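Local coordinates for protein arginine--tRNA ligase (Campylobacter jejuni, PDB 3FNR) that catalyses the ATP-dependent attachment of L-arginine to tRNA(Arg), giving arginyl-tRNA(Arg), AMP and diphosphate, at residues Y68-E73 and D389-R394; Y172-A177 and D223-K228; Y338-A343 and L437-A442; S297-E302 and D306-I311. The protein carries 1 engineered substitution. All coordinates share one frame; numbering follows the deposited sequence. Where two conformers were deposited one is given.

Contact 1 (Y68-E73 and D389-R394)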
# COMPACT_ATOMS: atom_id res chain seq x y z
N TYR A 68 1.16 -15.40 -8.17
CA TYR A 68 1.52 -14.47 -9.23
C TYR A 68 2.92 -13.92 -9.00
O TYR A 68 3.31 -13.67 -7.85
CB TYR A 68 0.50 -13.33 -9.33
CG TYR A 68 -0.89 -13.78 -9.74
CD1 TYR A 68 -1.84 -14.12 -8.78
CD2 TYR A 68 -1.25 -13.87 -11.08
CE1 TYR A 68 -3.11 -14.55 -9.14
CE2 TYR A 68 -2.53 -14.29 -11.46
CZ TYR A 68 -3.46 -14.63 -10.48
OH TYR A 68 -4.72 -15.06 -10.82
N LYS A 69 3.69 -13.77 -10.08
CA LYS A 69 4.95 -13.02 -10.04
C LYS A 69 4.57 -11.56 -10.01
O LYS A 69 3.88 -11.07 -10.90
CB LYS A 69 5.80 -13.31 -11.29
CG LYS A 69 6.39 -14.73 -11.34
CD LYS A 69 7.31 -14.93 -12.56
CE LYS A 69 6.53 -15.22 -13.86
NZ LYS A 69 5.69 -16.47 -13.79
N PHE A 70 4.98 -10.85 -8.96
CA PHE A 70 4.47 -9.51 -8.73
C PHE A 70 5.58 -8.65 -8.13
O PHE A 70 5.97 -8.85 -6.97
CB PHE A 70 3.25 -9.58 -7.80
CG PHE A 70 2.33 -8.38 -7.86
CD1 PHE A 70 1.17 -8.41 -8.62
CD2 PHE A 70 2.59 -7.24 -7.12
CE1 PHE A 70 0.30 -7.32 -8.65
CE2 PHE A 70 1.73 -6.15 -7.14
CZ PHE A 70 0.59 -6.18 -7.91
N ASN A 71 6.08 -7.72 -8.93
CA ASN A 71 7.12 -6.80 -8.51
C ASN A 71 6.61 -5.43 -8.13
O ASN A 71 5.60 -4.97 -8.65
CB ASN A 71 8.16 -6.65 -9.62
CG ASN A 71 9.27 -7.65 -9.50
OD1 ASN A 71 9.14 -8.80 -9.92
ND2 ASN A 71 10.39 -7.23 -8.91
N THR A 72 7.32 -4.80 -7.20
CA THR A 72 6.98 -3.46 -6.74
C THR A 72 8.14 -2.49 -6.93
O THR A 72 9.31 -2.86 -6.76
CB THR A 72 6.54 -3.45 -5.27
OG1 THR A 72 7.50 -4.16 -4.48
CG2 THR A 72 5.20 -4.13 -5.14
N GLU A 73 7.79 -1.24 -7.24
CA GLU A 73 8.76 -0.22 -7.56
C GLU A 73 8.28 1.17 -7.12
O GLU A 73 7.09 1.48 -7.16
CB GLU A 73 9.09 -0.25 -9.07
CG GLU A 73 10.28 0.60 -9.51
CD GLU A 73 10.82 0.20 -10.88
OE1 GLU A 73 10.62 0.99 -11.83
OE2 GLU A 73 11.45 -0.88 -11.00
N ASP A 389 -11.05 -14.07 -5.81
CA ASP A 389 -12.06 -13.14 -6.30
C ASP A 389 -11.64 -11.71 -5.99
O ASP A 389 -11.84 -10.81 -6.81
CB ASP A 389 -13.40 -13.45 -5.64
CG ASP A 389 -14.57 -13.28 -6.58
OD1 ASP A 389 -15.13 -14.31 -7.01
OD2 ASP A 389 -14.91 -12.11 -6.90
N ALA A 390 -11.05 -11.50 -4.81
CA ALA A 390 -10.58 -10.17 -4.41
C ALA A 390 -9.46 -9.68 -5.32
O ALA A 390 -9.45 -8.51 -5.70
CB ALA A 390 -10.12 -10.17 -2.96
N PHE A 391 -8.54 -10.57 -5.68
CA PHE A 391 -7.44 -10.18 -6.55
C PHE A 391 -7.93 -9.83 -7.95
O PHE A 391 -7.64 -8.74 -8.46
CB PHE A 391 -6.39 -11.28 -6.65
CG PHE A 391 -5.25 -10.92 -7.56
CD1 PHE A 391 -4.33 -9.95 -7.18
CD2 PHE A 391 -5.13 -11.52 -8.81
CE1 PHE A 391 -3.29 -9.59 -8.03
CE2 PHE A 391 -4.09 -11.17 -9.66
CZ PHE A 391 -3.16 -10.21 -9.26
N GLU A 392 -8.67 -10.75 -8.56
CA GLU A 392 -9.14 -10.61 -9.93
C GLU A 392 -10.03 -9.39 -10.19
O GLU A 392 -10.01 -8.83 -11.28
CB GLU A 392 -9.82 -11.90 -10.39
CG GLU A 392 -8.83 -13.06 -10.56
CD GLU A 392 -9.50 -14.43 -10.53
OE1 GLU A 392 -8.88 -15.38 -10.01
OE2 GLU A 392 -10.64 -14.57 -11.03
N ALA A 393 -10.80 -8.96 -9.18
CA ALA A 393 -11.66 -7.79 -9.30
C ALA A 393 -11.01 -6.53 -8.74
O ALA A 393 -11.59 -5.44 -8.83
CB ALA A 393 -13.00 -8.04 -8.61
N ARG A 394 -9.80 -6.69 -8.17
CA ARG A 394 -9.06 -5.63 -7.46
C ARG A 394 -9.85 -5.08 -6.26
O ARG A 394 -9.63 -3.95 -5.81
CB ARG A 394 -8.59 -4.50 -8.40
CG ARG A 394 -7.95 -4.95 -9.72
CD ARG A 394 -6.61 -5.65 -9.54
NE ARG A 394 -5.96 -5.88 -10.84
CZ ARG A 394 -5.92 -7.04 -11.48
NH1 ARG A 394 -5.31 -7.13 -12.65
NH2 ARG A 394 -6.47 -8.13 -10.94
O HOH W 1 -6.61 -15.57 -8.84
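Tyr68 lays one face of its ring over CE2 of Phe391. Its CB points toward the segment 389-394. The ring carbon CG stands anti to the carbonyl carbon (chi1 -65°), and this sends the ring across to the helix. From CG to CE1 and CZ the approach tightens. Tyr68 CD1 lies 3.8 Å from Phe391 CE2. Farther out, Tyr68 CE1 and CZ each come to 3.6 Å from Phe391 CE2, which sits over the tyrosine ring face but toward its rim. The two ring planes meet obliquely, at 32°. At the tip, Tyr68 OH gives a hydrogen bond of 2.8 Å to water 1 O, which lies in the ring plane. The same water donates to Glu392 OE1 at 2.6 Å. The phenol thus joins the helix through apolar contact and a water bridge.

Phe70 adds a looser touch, with its CE1 4.3 Å from Phe391 CE1 at the edge of the Phe391 ring. Beyond Phe391 the chain turns. Arg394 takes positive phi (59°) in a Schellman motif, and its backbone N bonds to Phe391 O. In one of its two conformers Arg394 NH2 also reaches that oxygen, from the opposite face of the carbonyl. In that conformer NE pairs with Glu268, which would tie the turn to strand 267-279. Ala63 and Leu66 also touch Phe391. The arrangement joins a parallel strand of the class I Rossmann-type catalytic fold to a Schellman-ended helix of the DALR anticodon-binding domain.

Contact 2 (Y172-A177 and D223-K228). With SO4 (sulfate ion), chain E.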
# COMPACT_ATOMS: atom_id res chain seq x y z
N TYR A 172 18.07 10.56 -17.71
CA TYR A 172 18.44 11.73 -18.51
C TYR A 172 19.00 11.32 -19.87
O TYR A 172 18.78 12.00 -20.87
CB TYR A 172 19.44 12.62 -17.77
CG TYR A 172 18.84 13.55 -16.73
CD1 TYR A 172 19.60 14.00 -15.65
CD2 TYR A 172 17.51 13.97 -16.82
CE1 TYR A 172 19.06 14.85 -14.70
CE2 TYR A 172 16.96 14.82 -15.87
CZ TYR A 172 17.75 15.25 -14.82
OH TYR A 172 17.21 16.09 -13.88
N ASP A 173 19.72 10.20 -19.88
CA ASP A 173 20.28 9.63 -21.10
C ASP A 173 19.22 8.91 -21.95
O ASP A 173 19.47 8.64 -23.12
CB ASP A 173 21.41 8.66 -20.76
CG ASP A 173 22.65 9.35 -20.20
OD1 ASP A 173 22.95 10.49 -20.62
OD2 ASP A 173 23.34 8.74 -19.34
N ALA A 174 18.06 8.62 -21.37
CA ALA A 174 17.04 7.79 -22.01
C ALA A 174 16.00 8.57 -22.81
O ALA A 174 15.12 7.99 -23.45
CB ALA A 174 16.35 6.90 -20.97
N LEU A 175 16.10 9.90 -22.76
CA LEU A 175 15.12 10.77 -23.40
C LEU A 175 15.12 10.67 -24.93
O LEU A 175 14.06 10.62 -25.57
CB LEU A 175 15.38 12.22 -22.98
CG LEU A 175 14.53 13.32 -23.62
CD1 LEU A 175 13.04 13.13 -23.35
CD2 LEU A 175 15.00 14.67 -23.12
N ASN A 176 16.32 10.63 -25.49
CA ASN A 176 16.47 10.58 -26.93
C ASN A 176 15.84 9.34 -27.57
O ASN A 176 15.15 9.46 -28.58
CB ASN A 176 17.94 10.76 -27.35
CG ASN A 176 18.37 12.23 -27.32
OD1 ASN A 176 18.20 12.92 -26.31
ND2 ASN A 176 18.90 12.71 -28.43
N ALA A 177 16.05 8.18 -26.95
CA ALA A 177 15.47 6.91 -27.42
C ALA A 177 13.93 6.94 -27.39
O ALA A 177 13.28 6.36 -28.26
CB ALA A 177 16.01 5.75 -26.60
N ASP A 223 7.86 11.29 -17.46
CA ASP A 223 6.90 10.24 -17.13
C ASP A 223 6.81 9.19 -18.24
O ASP A 223 6.79 7.99 -17.96
CB ASP A 223 5.53 10.85 -16.83
CG ASP A 223 4.72 10.03 -15.83
OD1 ASP A 223 5.25 9.05 -15.25
OD2 ASP A 223 3.53 10.36 -15.63
N ILE A 224 6.77 9.66 -19.49
CA ILE A 224 6.78 8.78 -20.67
C ILE A 224 8.03 7.89 -20.76
O ILE A 224 7.92 6.66 -20.94
CB ILE A 224 6.62 9.59 -21.97
CG1 ILE A 224 5.25 10.28 -21.99
CG2 ILE A 224 6.73 8.67 -23.18
CD1 ILE A 224 5.03 11.14 -23.18
N VAL A 225 9.20 8.52 -20.59
CA VAL A 225 10.51 7.83 -20.53
C VAL A 225 10.52 6.69 -19.51
O VAL A 225 10.91 5.57 -19.84
CB VAL A 225 11.65 8.84 -20.18
CG1 VAL A 225 12.97 8.12 -19.87
CG2 VAL A 225 11.86 9.85 -21.31
N TYR A 226 10.07 6.98 -18.29
CA TYR A 226 10.00 5.98 -17.23
C TYR A 226 9.05 4.84 -17.60
O TYR A 226 9.38 3.66 -17.45
CB TYR A 226 9.54 6.63 -15.91
CG TYR A 226 9.40 5.65 -14.77
CD1 TYR A 226 10.40 4.74 -14.49
CD2 TYR A 226 8.26 5.66 -13.96
CE1 TYR A 226 10.28 3.83 -13.46
CE2 TYR A 226 8.13 4.75 -12.90
CZ TYR A 226 9.15 3.84 -12.67
OH TYR A 226 9.06 2.95 -11.63
N HIS A 227 7.86 5.21 -18.08
CA HIS A 227 6.87 4.23 -18.46
C HIS A 227 7.30 3.34 -19.63
O HIS A 227 6.98 2.15 -19.65
CB HIS A 227 5.53 4.90 -18.72
CG HIS A 227 4.74 5.13 -17.48
ND1 HIS A 227 4.94 6.21 -16.65
CD2 HIS A 227 3.76 4.39 -16.90
CE1 HIS A 227 4.11 6.14 -15.63
NE2 HIS A 227 3.39 5.04 -15.75
N LYS A 228 8.06 3.92 -20.56
CA LYS A 228 8.66 3.17 -21.66
C LYS A 228 9.57 2.06 -21.13
O LYS A 228 9.51 0.92 -21.60
CB LYS A 228 9.45 4.10 -22.58
CG LYS A 228 10.08 3.38 -23.79
CD LYS A 228 10.93 4.32 -24.63
CE LYS A 228 11.66 3.58 -25.72
NZ LYS A 228 12.86 2.89 -25.18
S SO4 E . 20.37 17.02 -12.00
O1 SO4 E . 21.50 16.89 -12.92
O2 SO4 E . 20.85 16.84 -10.63
O3 SO4 E . 19.76 18.35 -12.14
O4 SO4 E . 19.37 16.01 -12.30
O HOH W 2 14.33 5.35 -23.25
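Val225 holds CG1 anti to its own backbone N (chi1 170°), which turns the two methyls to different partners. Val225 CG1 meets Ala174 CB at 3.8 Å. Val225 CG2 lies beside the backbone N and is 4.0 Å from both CA and CD1 of Leu175. The side chains of Leu175 and Val225 cross at about a right angle. Lys228 runs extended as far as CE and bends at its last torsion (chi4 -79°). Lys228 CE passes 4.1 Å from Ala177 O. Water 2 donates to Ala174 O at 2.8 Å and receives a weak bond from Lys228 NZ.

The helix 219-231 has its own polar grip. Asp223 O takes His227 N and His227 ND1 from opposite faces of its carbonyl plane, with ND1 at 2.9 Å. This fixes the rotation of the imidazole. CB of Tyr172 points away from segment 223-228. Thr178 packs on Val225 and Lys228. No direct hydrogen bond joins the two segments. Methyl packing carries the contact, with a water bridge at one side that is firm at Ala174 O and weak at Lys228 NZ. Shape fit rather than directional bonding therefore probably sets how the segments sit, with solvent mediating the polar side.

Contact 3 (Y338-A343 and L437-A442)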
# COMPACT_ATOMS: atom_id res chain seq x y z
N TYR A 338 -10.13 -5.26 16.88
CA TYR A 338 -10.27 -5.88 18.20
C TYR A 338 -11.08 -7.15 18.08
O TYR A 338 -10.66 -8.20 18.53
CB TYR A 338 -10.97 -4.94 19.21
CG TYR A 338 -11.40 -5.64 20.50
CD1 TYR A 338 -12.69 -6.18 20.63
CD2 TYR A 338 -10.51 -5.78 21.56
CE1 TYR A 338 -13.07 -6.85 21.80
CE2 TYR A 338 -10.89 -6.44 22.74
CZ TYR A 338 -12.17 -6.97 22.84
OH TYR A 338 -12.56 -7.62 24.00
N TYR A 339 -12.24 -7.00 17.45
CA TYR A 339 -13.25 -8.02 17.37
C TYR A 339 -12.76 -9.27 16.63
O TYR A 339 -12.98 -10.39 17.09
CB TYR A 339 -14.50 -7.43 16.70
CG TYR A 339 -15.78 -8.22 16.92
CD1 TYR A 339 -16.51 -8.69 15.84
CD2 TYR A 339 -16.25 -8.48 18.21
CE1 TYR A 339 -17.69 -9.41 16.02
CE2 TYR A 339 -17.43 -9.20 18.41
CZ TYR A 339 -18.14 -9.66 17.31
OH TYR A 339 -19.31 -10.37 17.47
N ILE A 340 -12.04 -9.05 15.53
CA ILE A 340 -11.47 -10.14 14.75
C ILE A 340 -10.35 -10.81 15.54
O ILE A 340 -10.33 -12.04 15.67
CB ILE A 340 -11.00 -9.70 13.34
CG1 ILE A 340 -12.20 -9.22 12.50
CG2 ILE A 340 -10.31 -10.84 12.62
CD1 ILE A 340 -11.85 -8.28 11.36
N ASN A 341 -9.44 -10.01 16.11
CA ASN A 341 -8.38 -10.53 16.99
C ASN A 341 -8.94 -11.28 18.20
O ASN A 341 -8.38 -12.30 18.62
CB ASN A 341 -7.45 -9.41 17.49
CG ASN A 341 -6.19 -9.25 16.64
OD1 ASN A 341 -5.66 -10.22 16.09
ND2 ASN A 341 -5.69 -8.02 16.56
N TYR A 342 -10.04 -10.77 18.75
CA TYR A 342 -10.70 -11.40 19.89
C TYR A 342 -11.19 -12.81 19.56
O TYR A 342 -11.04 -13.71 20.38
CB TYR A 342 -11.86 -10.53 20.42
CG TYR A 342 -12.40 -11.00 21.76
CD1 TYR A 342 -11.54 -11.45 22.77
CD2 TYR A 342 -13.77 -10.99 22.02
CE1 TYR A 342 -12.03 -11.89 23.99
CE2 TYR A 342 -14.27 -11.43 23.24
CZ TYR A 342 -13.39 -11.88 24.22
OH TYR A 342 -13.87 -12.31 25.44
N ALA A 343 -11.71 -13.00 18.34
CA ALA A 343 -12.09 -14.32 17.85
C ALA A 343 -10.91 -15.29 17.87
O ALA A 343 -11.02 -16.39 18.42
CB ALA A 343 -12.67 -14.22 16.46
N LEU A 437 -7.09 -20.31 11.73
CA LEU A 437 -6.18 -20.36 10.59
C LEU A 437 -6.58 -19.39 9.48
O LEU A 437 -5.72 -18.73 8.91
CB LEU A 437 -6.05 -21.79 10.06
CG LEU A 437 -5.15 -22.04 8.84
CD1 LEU A 437 -3.69 -21.64 9.09
CD2 LEU A 437 -5.26 -23.48 8.37
N SER A 438 -7.88 -19.32 9.19
CA SER A 438 -8.42 -18.36 8.22
C SER A 438 -8.22 -16.91 8.67
O SER A 438 -7.90 -16.05 7.86
CB SER A 438 -9.89 -18.61 7.97
OG SER A 438 -10.07 -19.88 7.36
N ILE A 439 -8.39 -16.66 9.97
CA ILE A 439 -8.20 -15.32 10.52
C ILE A 439 -6.74 -14.90 10.34
O ILE A 439 -6.46 -13.84 9.76
CB ILE A 439 -8.67 -15.23 12.00
CG1 ILE A 439 -10.20 -15.23 12.05
CG2 ILE A 439 -8.13 -13.98 12.69
CD1 ILE A 439 -10.78 -15.37 13.43
N LYS A 440 -5.84 -15.78 10.77
CA LYS A 440 -4.40 -15.58 10.69
C LYS A 440 -3.90 -15.38 9.25
O LYS A 440 -3.16 -14.44 8.98
CB LYS A 440 -3.67 -16.75 11.35
CG LYS A 440 -2.16 -16.67 11.29
CD LYS A 440 -1.53 -17.37 12.47
CE LYS A 440 -0.97 -18.72 12.09
NZ LYS A 440 0.43 -18.54 11.60
N THR A 441 -4.31 -16.28 8.36
CA THR A 441 -3.97 -16.19 6.95
C THR A 441 -4.41 -14.85 6.35
O THR A 441 -3.56 -14.08 5.89
CB THR A 441 -4.55 -17.38 6.15
OG1 THR A 441 -4.05 -18.60 6.71
CG2 THR A 441 -4.18 -17.29 4.67
N ALA A 442 -5.71 -14.56 6.38
CA ALA A 442 -6.25 -13.34 5.78
C ALA A 442 -5.62 -12.08 6.36
O ALA A 442 -5.22 -11.17 5.61
CB ALA A 442 -7.75 -13.30 5.92
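This is a buried, wholly apolar contact between two helices of the DALR anticodon-binding domain, 336-353 and 425-445. Ile439 carries one side of it, and Ile340 and Ala343 carry the other. CB of Ile439 points toward the segment 338-343, and both branches of the side chain are used. The methyl Ile439 CG2 stands anti to the backbone N and meets Ile340 CG2 at 3.8 Å. The longer branch, set anti to the carbonyl carbon (chi1 -74°), carries Ile439 CD1 to Ala343 CB, also at 3.8 Å. Ile439 CD1 also lies 4.0 Å from Ile340 O. Ile439 therefore lies against residues one turn apart, and the small Ala343 lets the end of the longer branch come close. The two isoleucine side chains run obliquely to one another. The CD1 end of Ile340 turns from segment 437-442.

Some polar groups bond within their own helix or to other parts. Thr441 OG1 bonds to Leu437 O at 2.8 Å, and Thr441 N reaches that oxygen from the opposite face of the carbonyl. Two groups thus hold one carbonyl, and the rotation of the threonine is fixed. Helix 398-416 packs on Ala343 through Phe410 and His411, while Ser438 OG bonds to Ala380 O of helix 371-381. Close methyl-to-methyl packing between helices distant in sequence builds the core of this domain, an all-helical bundle of the kind that class Ia synthetases use to recognise the anticodon.

Contact 4 (S297-E302 and D306-I311)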
# COMPACT_ATOMS: atom_id res chain seq x y z
N SER A 297 2.95 9.00 9.62
CA SER A 297 3.67 8.69 10.85
C SER A 297 2.90 9.04 12.12
O SER A 297 2.88 8.26 13.07
CB SER A 297 4.98 9.48 10.85
OG SER A 297 6.03 8.70 11.35
N ASP A 298 2.29 10.23 12.13
CA ASP A 298 1.54 10.71 13.29
C ASP A 298 0.30 9.85 13.54
O ASP A 298 -0.01 9.53 14.69
CB ASP A 298 1.13 12.17 13.09
CG ASP A 298 2.30 13.14 13.23
OD1 ASP A 298 2.14 14.31 12.81
OD2 ASP A 298 3.37 12.75 13.75
N VAL A 299 -0.38 9.48 12.46
CA VAL A 299 -1.57 8.63 12.52
C VAL A 299 -1.22 7.22 13.01
O VAL A 299 -1.91 6.68 13.87
CB VAL A 299 -2.32 8.64 11.16
CG1 VAL A 299 -3.44 7.60 11.13
CG2 VAL A 299 -2.88 10.04 10.87
N VAL A 300 -0.13 6.64 12.49
CA VAL A 300 0.32 5.32 12.94
C VAL A 300 0.75 5.35 14.41
O VAL A 300 0.54 4.38 15.15
CB VAL A 300 1.44 4.71 12.05
CG1 VAL A 300 1.79 3.29 12.51
CG2 VAL A 300 1.03 4.66 10.61
N ASP A 301 1.34 6.46 14.84
CA ASP A 301 1.70 6.66 16.25
C ASP A 301 0.47 6.61 17.15
O ASP A 301 0.49 6.02 18.23
CB ASP A 301 2.43 8.01 16.44
CG ASP A 301 3.88 7.97 15.97
OD1 ASP A 301 4.51 6.90 16.01
OD2 ASP A 301 4.39 9.04 15.56
N GLU A 302 -0.62 7.21 16.67
CA GLU A 302 -1.85 7.31 17.43
C GLU A 302 -2.68 6.03 17.39
O GLU A 302 -3.08 5.53 18.44
CB GLU A 302 -2.67 8.50 16.95
CG GLU A 302 -3.81 8.89 17.89
CD GLU A 302 -4.27 10.32 17.70
OE1 GLU A 302 -5.38 10.65 18.19
OE2 GLU A 302 -3.55 11.13 17.08
N ASP A 306 -1.97 -2.00 12.67
CA ASP A 306 -3.11 -2.86 12.35
C ASP A 306 -4.34 -2.06 11.97
O ASP A 306 -5.01 -2.38 10.99
CB ASP A 306 -3.44 -3.78 13.53
CG ASP A 306 -2.29 -4.70 13.91
OD1 ASP A 306 -1.38 -4.92 13.07
OD2 ASP A 306 -2.29 -5.20 15.05
N ALA A 307 -4.61 -1.00 12.74
CA ALA A 307 -5.75 -0.14 12.51
C ALA A 307 -5.63 0.57 11.18
O ALA A 307 -6.60 0.62 10.43
CB ALA A 307 -5.90 0.86 13.64
N LEU A 308 -4.44 1.09 10.87
CA LEU A 308 -4.18 1.74 9.57
C LEU A 308 -4.41 0.76 8.43
O LEU A 308 -5.10 1.08 7.45
CB LEU A 308 -2.75 2.29 9.49
CG LEU A 308 -2.51 3.21 8.28
CD1 LEU A 308 -2.60 4.66 8.68
CD2 LEU A 308 -1.17 2.93 7.64
N ARG A 309 -3.85 -0.44 8.57
CA ARG A 309 -3.96 -1.47 7.56
C ARG A 309 -5.41 -1.92 7.37
O ARG A 309 -5.78 -2.37 6.29
CB ARG A 309 -3.07 -2.66 7.91
CG ARG A 309 -1.55 -2.40 7.87
CD ARG A 309 -1.05 -1.87 6.53
NE ARG A 309 -1.26 -2.82 5.43
CZ ARG A 309 -0.30 -3.51 4.82
NH1 ARG A 309 0.96 -3.38 5.20
NH2 ARG A 309 -0.61 -4.34 3.83
N TYR A 310 -6.23 -1.79 8.41
CA TYR A 310 -7.63 -2.18 8.32
C TYR A 310 -8.46 -1.08 7.67
O TYR A 310 -9.14 -1.31 6.67
CB TYR A 310 -8.23 -2.56 9.68
CG TYR A 310 -9.61 -3.18 9.53
CD1 TYR A 310 -10.76 -2.39 9.41
CD2 TYR A 310 -9.75 -4.57 9.46
CE1 TYR A 310 -12.03 -2.97 9.23
CE2 TYR A 310 -11.00 -5.16 9.29
CZ TYR A 310 -12.13 -4.36 9.17
OH TYR A 310 -13.35 -4.96 9.01
N ILE A 311 -8.43 0.09 8.29
CA ILE A 311 -9.25 1.23 7.92
C ILE A 311 -9.04 1.58 6.45
O ILE A 311 -10.01 1.74 5.72
CB ILE A 311 -8.91 2.46 8.80
CG1 ILE A 311 -9.38 2.22 10.24
CG2 ILE A 311 -9.56 3.72 8.26
CD1 ILE A 311 -8.70 3.13 11.26
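Ala307 O accepts two backbone N-H groups, from Ile311 N at 2.9 Å and weakly from Tyr310 N, in the turn that presses Leu308 against Val299 and Val300. This double hold belongs to the short helix 305-311. Across the contact there is no hydrogen bond, and the packing is apolar. Leu308 aims its CB toward the segment 297-302 and splits its methyls over two neighbours. Leu308 CD1 lies 3.9 Å from Val299 CG1. Leu308 CD2 lies 4.1 Å from Val300 CG2, and Leu308 CD1 is just as far from that same methyl. Leu308 CG is anti to the backbone N, but chi2 is 99°, well off a staggered value. This turn helps spread the methyls over both valines, at some probable cost in torsion. The leucine crosses each valine side chain at about a right angle. Val299 uses the methyl anti to its backbone N, whereas Val300 uses the one beside it. All three side chains are buried.

Glu302 and Arg309 bond to other parts. Glu302 forms a salt bridge with Lys279 and a hydrogen bond to Tyr284. Arg309 NH1 meets Asp57 and Ala158 O, and NH2 meets Thr58, which pins the second helix to helix 50-65. The pair is made of two short consecutive helices that pack against each other, consistent with the stem-contact region of class I synthetases. Helix 50-65 also touches Leu308 through Val54. Glu302 faces strand 267-279 through Lys279, and Tyr310 packs against helices 336-353 and 398-416.

Contacts 3 and 4 are buried helix pairs made of aliphatic methyls. They touch each other where Ile340 CD1 packs on Tyr310 CE2, 3.8 Å away, so the catalytic and anticodon-binding parts meet there. Contact 1 joins the same two parts about 22 Å from contact 3, centre to centre, but by aromatic rings and a water bridge, and it is only partly buried. Contact 2 lies at the surface, within the catalytic part, about 46 Å from contact 3, centre to centre. Its valine core is edged by a lysine and water. Contacts 1 and 2 are linked by a probable hydrogen bond between Glu73 and Tyr226.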